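Adenylate kinase (Thermus thermophilus, PDB 3CM0) catalyses the reversible conversion of ATP and AMP into two molecules of ADP, which balances the cell's adenine nucleotides. Local coordinates at residues P64-L76 and F85-L99. Numbering follows the deposited sequence.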
loop_
_atom_site.group_PDB
_atom_site.type_symbol
_atom_site.label_atom_id
_atom_site.label_comp_id
_atom_site.label_asym_id
_atom_site.label_seq_id
_atom_site.Cartn_x
_atom_site.Cartn_y
_atom_site.Cartn_z
ATOM N N PRO A 64 13.631 -1.231 -11.843
ATOM C CA PRO A 64 13.327 -2.659 -11.981
ATOM C C PRO A 64 12.839 -3.304 -10.691
ATOM O O PRO A 64 13.245 -2.926 -9.584
ATOM C CB PRO A 64 14.648 -3.252 -12.468
ATOM C CG PRO A 64 15.647 -2.365 -11.810
ATOM C CD PRO A 64 15.072 -0.996 -12.065
ATOM N N ASP A 65 11.964 -4.282 -10.838
ATOM C CA ASP A 65 11.444 -4.958 -9.677
ATOM C C ASP A 65 12.566 -5.567 -8.852
ATOM O O ASP A 65 12.474 -5.610 -7.636
ATOM C CB ASP A 65 10.473 -6.085 -10.072
ATOM C CG ASP A 65 9.100 -5.570 -10.458
ATOM O OD1 ASP A 65 8.816 -4.387 -10.215
ATOM O OD2 ASP A 65 8.295 -6.364 -10.996
ATOM N N ASP A 66 13.640 -6.028 -9.483
ATOM C CA ASP A 66 14.661 -6.661 -8.653
ATOM C C ASP A 66 15.318 -5.703 -7.677
ATOM O O ASP A 66 15.717 -6.087 -6.565
ATOM C CB ASP A 66 15.683 -7.387 -9.523
ATOM C CG ASP A 66 16.450 -6.461 -10.431
ATOM O OD1 ASP A 66 16.007 -5.312 -10.650
ATOM O OD2 ASP A 66 17.505 -6.904 -10.939
ATOM N N LEU A 67 15.406 -4.441 -8.063
ATOM C CA LEU A 67 16.002 -3.446 -7.185
ATOM C C LEU A 67 15.014 -3.074 -6.077
ATOM O O LEU A 67 15.386 -2.887 -4.927
ATOM C CB LEU A 67 16.390 -2.221 -8.019
ATOM C CG LEU A 67 17.089 -1.130 -7.220
ATOM C CD1 LEU A 67 18.292 -1.733 -6.524
ATOM C CD2 LEU A 67 17.505 -0.004 -8.148
ATOM N N ILE A 68 13.734 -2.964 -6.414
ATOM C CA ILE A 68 12.729 -2.649 -5.406
ATOM C C ILE A 68 12.697 -3.769 -4.337
ATOM O O ILE A 68 12.637 -3.500 -3.148
ATOM C CB ILE A 68 11.324 -2.558 -6.071
ATOM C CG1 ILE A 68 11.305 -1.373 -7.049
ATOM C CG2 ILE A 68 10.242 -2.433 -5.005
ATOM C CD1 ILE A 68 10.009 -1.241 -7.808
ATOM N N LEU A 69 12.686 -5.021 -4.777
ATOM C CA LEU A 69 12.670 -6.126 -3.822
ATOM C C LEU A 69 13.981 -6.161 -3.012
ATOM O O LEU A 69 13.961 -6.515 -1.853
ATOM C CB LEU A 69 12.445 -7.460 -4.541
ATOM C CG LEU A 69 10.961 -7.857 -4.789
ATOM C CD1 LEU A 69 10.343 -8.236 -3.487
ATOM C CD2 LEU A 69 10.180 -6.706 -5.441
ATOM N N GLU A 70 15.105 -5.804 -3.635
ATOM C CA GLU A 70 16.379 -5.740 -2.905
ATOM C C GLU A 70 16.276 -4.697 -1.769
ATOM O O GLU A 70 16.699 -4.948 -0.623
ATOM C CB GLU A 70 17.519 -5.357 -3.856
ATOM C CG GLU A 70 18.847 -4.978 -3.099
ATOM C CD GLU A 70 19.416 -6.142 -2.329
ATOM O OE1 GLU A 70 19.227 -7.287 -2.793
ATOM O OE2 GLU A 70 20.077 -5.933 -1.281
ATOM N N LEU A 71 15.715 -3.526 -2.085
ATOM C CA LEU A 71 15.547 -2.480 -1.074
ATOM C C LEU A 71 14.626 -2.928 0.043
ATOM O O LEU A 71 14.840 -2.588 1.193
ATOM C CB LEU A 71 15.001 -1.200 -1.695
ATOM C CG LEU A 71 15.989 -0.441 -2.578
ATOM C CD1 LEU A 71 15.329 0.793 -3.171
ATOM C CD2 LEU A 71 17.219 -0.057 -1.752
ATOM N N ILE A 72 13.559 -3.655 -0.299
ATOM C CA ILE A 72 12.677 -4.145 0.743
ATOM C C ILE A 72 13.434 -5.159 1.632
ATOM O O ILE A 72 13.297 -5.152 2.879
ATOM C CB ILE A 72 11.418 -4.802 0.114
ATOM C CG1 ILE A 72 10.569 -3.715 -0.551
ATOM C CG2 ILE A 72 10.612 -5.551 1.200
ATOM C CD1 ILE A 72 9.393 -4.290 -1.409
ATOM N N ARG A 73 14.243 -6.019 1.021
ATOM C CA ARG A 73 14.996 -6.989 1.841
ATOM C C ARG A 73 15.939 -6.209 2.791
ATOM O O ARG A 73 16.074 -6.535 3.988
ATOM C CB ARG A 73 15.800 -7.950 0.930
ATOM C CG ARG A 73 16.591 -9.070 1.708
ATOM C CD ARG A 73 17.057 -10.245 0.804
ATOM N NE ARG A 73 17.981 -9.880 -0.269
ATOM C CZ ARG A 73 18.313 -10.691 -1.275
ATOM N NH1 ARG A 73 17.796 -11.908 -1.344
ATOM N NH2 ARG A 73 19.158 -10.284 -2.213
ATOM N N GLU A 74 16.593 -5.182 2.270
ATOM C CA GLU A 74 17.520 -4.359 3.100
ATOM C C GLU A 74 16.816 -3.631 4.238
ATOM O O GLU A 74 17.452 -3.213 5.227
ATOM C CB GLU A 74 18.216 -3.329 2.221
ATOM C CG GLU A 74 19.125 -3.969 1.177
ATOM C CD GLU A 74 19.792 -2.931 0.280
ATOM O OE1 GLU A 74 19.842 -1.729 0.667
ATOM O OE2 GLU A 74 20.295 -3.320 -0.810
ATOM N N GLU A 75 15.493 -3.482 4.068
ATOM C CA GLU A 75 14.591 -2.801 4.995
ATOM C C GLU A 75 13.693 -3.694 5.825
ATOM O O GLU A 75 13.066 -3.195 6.757
ATOM C CB GLU A 75 13.674 -1.823 4.240
ATOM C CG GLU A 75 14.344 -0.643 3.572
ATOM C CD GLU A 75 14.690 0.455 4.553
ATOM O OE1 GLU A 75 13.819 0.810 5.387
ATOM O OE2 GLU A 75 15.831 0.955 4.484
ATOM N N LEU A 76 13.604 -4.989 5.520
ATOM C CA LEU A 76 12.742 -5.826 6.339
ATOM C C LEU A 76 13.323 -5.680 7.757
ATOM O O LEU A 76 14.520 -5.478 7.989
ATOM C CB LEU A 76 12.765 -7.321 6.017
ATOM C CG LEU A 76 11.970 -7.762 4.794
ATOM C CD1 LEU A 76 12.207 -9.242 4.560
ATOM C CD2 LEU A 76 10.495 -7.465 4.944
ATOM N N PHE A 85 2.194 -1.019 -2.024
ATOM C CA PHE A 85 2.978 -2.118 -2.591
ATOM C C PHE A 85 2.434 -3.444 -2.024
ATOM O O PHE A 85 2.097 -3.520 -0.849
ATOM C CB PHE A 85 4.473 -1.970 -2.243
ATOM C CG PHE A 85 5.360 -2.935 -2.960
ATOM C CD1 PHE A 85 5.647 -4.170 -2.407
ATOM C CD2 PHE A 85 5.892 -2.617 -4.210
ATOM C CE1 PHE A 85 6.448 -5.093 -3.083
ATOM C CE2 PHE A 85 6.690 -3.532 -4.892
ATOM C CZ PHE A 85 6.967 -4.768 -4.326
ATOM N N PRO A 86 2.327 -4.512 -2.855
ATOM C CA PRO A 86 2.678 -4.556 -4.279
ATOM C C PRO A 86 1.663 -3.840 -5.156
ATOM O O PRO A 86 0.530 -3.603 -4.741
ATOM C CB PRO A 86 2.726 -6.064 -4.600
ATOM C CG PRO A 86 1.650 -6.630 -3.739
ATOM C CD PRO A 86 1.841 -5.822 -2.385
ATOM N N ARG A 87 2.106 -3.482 -6.360
ATOM C CA ARG A 87 1.240 -2.822 -7.327
ATOM C C ARG A 87 0.898 -3.809 -8.440
ATOM O O ARG A 87 -0.114 -3.671 -9.097
ATOM C CB ARG A 87 1.936 -1.594 -7.936
ATOM C CG ARG A 87 2.137 -0.436 -6.962
ATOM C CD ARG A 87 2.911 0.707 -7.630
ATOM N NE ARG A 87 4.332 0.409 -7.868
ATOM C CZ ARG A 87 5.287 0.458 -6.939
ATOM N NH1 ARG A 87 5.006 0.791 -5.686
ATOM N NH2 ARG A 87 6.544 0.186 -7.266
ATOM N N THR A 88 1.750 -4.802 -8.652
ATOM C CA THR A 88 1.512 -5.778 -9.709
ATOM C C THR A 88 1.571 -7.195 -9.188
ATOM O O THR A 88 2.125 -7.468 -8.136
ATOM C CB THR A 88 2.573 -5.692 -10.803
ATOM O OG1 THR A 88 3.829 -6.158 -10.267
ATOM C CG2 THR A 88 2.752 -4.238 -11.283
ATOM N N LEU A 89 1.021 -8.121 -9.955
ATOM C CA LEU A 89 1.070 -9.518 -9.563
ATOM C C LEU A 89 2.507 -10.027 -9.498
ATOM O O LEU A 89 2.850 -10.814 -8.642
ATOM C CB LEU A 89 0.251 -10.332 -10.589
ATOM C CG LEU A 89 -0.335 -11.673 -10.190
ATOM C CD1 LEU A 89 -1.104 -11.537 -8.880
ATOM C CD2 LEU A 89 -1.292 -12.171 -11.345
ATOM N N ALA A 90 3.369 -9.567 -10.389
ATOM C CA ALA A 90 4.774 -10.008 -10.369
ATOM C C ALA A 90 5.410 -9.580 -9.039
ATOM O O ALA A 90 6.178 -10.336 -8.411
ATOM C CB ALA A 90 5.560 -9.395 -11.536
ATOM N N GLN A 91 5.071 -8.380 -8.597
ATOM C CA GLN A 91 5.619 -7.894 -7.323
ATOM C C GLN A 91 5.014 -8.682 -6.155
ATOM O O GLN A 91 5.692 -8.978 -5.156
ATOM C CB GLN A 91 5.324 -6.387 -7.182
ATOM C CG GLN A 91 6.183 -5.507 -8.067
ATOM C CD GLN A 91 5.614 -4.088 -8.198
ATOM O OE1 GLN A 91 4.589 -3.789 -7.614
ATOM N NE2 GLN A 91 6.282 -3.231 -8.961
ATOM N N ALA A 92 3.735 -9.042 -6.264
ATOM C CA ALA A 92 3.101 -9.802 -5.179
ATOM C C ALA A 92 3.787 -11.142 -5.054
ATOM O O ALA A 92 4.064 -11.619 -3.951
ATOM C CB ALA A 92 1.587 -10.019 -5.449
ATOM N N GLU A 93 4.028 -11.795 -6.190
ATOM C CA GLU A 93 4.694 -13.083 -6.146
ATOM C C GLU A 93 6.128 -12.992 -5.572
ATOM O O GLU A 93 6.526 -13.780 -4.705
ATOM C CB GLU A 93 4.712 -13.654 -7.561
ATOM C CG GLU A 93 3.281 -14.071 -7.983
ATOM C CD GLU A 93 3.230 -14.649 -9.398
ATOM O OE1 GLU A 93 4.324 -14.898 -9.945
ATOM O OE2 GLU A 93 2.110 -14.870 -9.943
ATOM N N ALA A 94 6.876 -12.010 -6.045
ATOM C CA ALA A 94 8.251 -11.810 -5.578
ATOM C C ALA A 94 8.260 -11.501 -4.084
ATOM O O ALA A 94 9.116 -11.980 -3.343
ATOM C CB ALA A 94 8.895 -10.683 -6.358
ATOM N N LEU A 95 7.297 -10.699 -3.621
ATOM C CA LEU A 95 7.256 -10.375 -2.199
ATOM C C LEU A 95 6.955 -11.603 -1.382
ATOM O O LEU A 95 7.514 -11.798 -0.300
ATOM C CB LEU A 95 6.204 -9.278 -1.931
ATOM C CG LEU A 95 5.970 -8.889 -0.470
ATOM C CD1 LEU A 95 7.340 -8.354 0.100
ATOM C CD2 LEU A 95 4.885 -7.789 -0.339
ATOM N N ASP A 96 6.069 -12.477 -1.866
ATOM C CA ASP A 96 5.770 -13.673 -1.087
ATOM C C ASP A 96 7.014 -14.549 -0.939
ATOM O O ASP A 96 7.242 -15.163 0.116
ATOM C CB ASP A 96 4.660 -14.493 -1.746
ATOM C CG ASP A 96 3.252 -14.129 -1.225
ATOM O OD1 ASP A 96 3.092 -13.239 -0.345
ATOM O OD2 ASP A 96 2.295 -14.757 -1.725
ATOM N N ARG A 97 7.801 -14.636 -1.991
ATOM C CA ARG A 97 9.044 -15.414 -1.907
ATOM C C ARG A 97 9.998 -14.796 -0.868
ATOM O O ARG A 97 10.617 -15.506 -0.055
ATOM C CB ARG A 97 9.717 -15.462 -3.276
ATOM C CG ARG A 97 8.863 -16.180 -4.350
ATOM C CD ARG A 97 9.730 -16.519 -5.565
ATOM N NE ARG A 97 10.035 -15.326 -6.357
ATOM C CZ ARG A 97 9.253 -14.841 -7.321
ATOM N NH1 ARG A 97 8.109 -15.446 -7.619
ATOM N NH2 ARG A 97 9.618 -13.754 -7.990
ATOM N N LEU A 98 10.119 -13.473 -0.902
ATOM C CA LEU A 98 10.972 -12.751 0.055
ATOM C C LEU A 98 10.482 -12.958 1.494
ATOM O O LEU A 98 11.275 -13.149 2.401
ATOM C CB LEU A 98 10.979 -11.239 -0.287
ATOM C CG LEU A 98 11.762 -10.395 0.718
ATOM C CD1 LEU A 98 13.185 -10.964 0.781
ATOM C CD2 LEU A 98 11.800 -8.953 0.287
ATOM N N LEU A 99 9.167 -12.886 1.741
ATOM C CA LEU A 99 8.684 -13.085 3.100
ATOM C C LEU A 99 8.990 -14.505 3.551
ATOM O O LEU A 99 9.403 -14.747 4.703
ATOM C CB LEU A 99 7.159 -12.848 3.168
ATOM C CG LEU A 99 6.753 -11.425 2.762
ATOM C CD1 LEU A 99 5.206 -11.324 2.732
ATOM C CD2 LEU A 99 7.365 -10.402 3.737
HETATM O O HOH W 1 6.037 -5.530 -11.991
#
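Gln91 and Asp65 make the direct polar link between the two helices: NE2 of Gln91 donates to OD1 of Asp65 over 3.1 Å. The bond is nearly straight and lies in the amide plane, but meets OD1 on its syn side, tilted out of a carboxylate plane that is turned 63° from the amide. The other carboxylate oxygen, OD2, takes a water hydrogen, and the same water sits 2.9 Å from Thr88 OG1. The carbonyl oxygen of the same amide, OE1, accepts from Arg87 N at 2.8 Å, almost head-on, and from Thr88 N, which approaches from above the carbonyl plane. Gln91 N in turn donates to Thr88 OG1, completing a capping box at the start of helix 89-99. A leucine in place of Gln91 would probably leave Asp65 OD1 without its amide donor and the Arg87 and Thr88 N-H groups without their shared acceptor. Phe85, Arg87 and Gln91 probably belong to the AMP site.

Apolar packing makes up most of the rest. The chi1 of Phe85 (-171°) sets CG opposite the backbone N and brings the ring against helix 65-75, where Ile72 CD1 lies over one face, 4.0 Å from the centroid, in a CH-pi contact. Leu69 CD2 meets the ring edge and Ile68 CG2 touches CE2 obliquely, while Leu69 CG rests on Ala94 CB at 3.8 Å. Farther along, Leu98 CD2 packs on Ile72 CG2 at 3.7 Å, Leu98 CD1 lies along CB, CG and CD of Arg73, and Leu76 and Leu98 reach toward each other tip to tip.

The helices run broadly parallel, crossing at -34° and joined through strand 79-83 of the central parallel sheet. Helices 35-44 and 48-58 of the NMP region pack on helix 65-75, and helix 137-160 on helix 89-101.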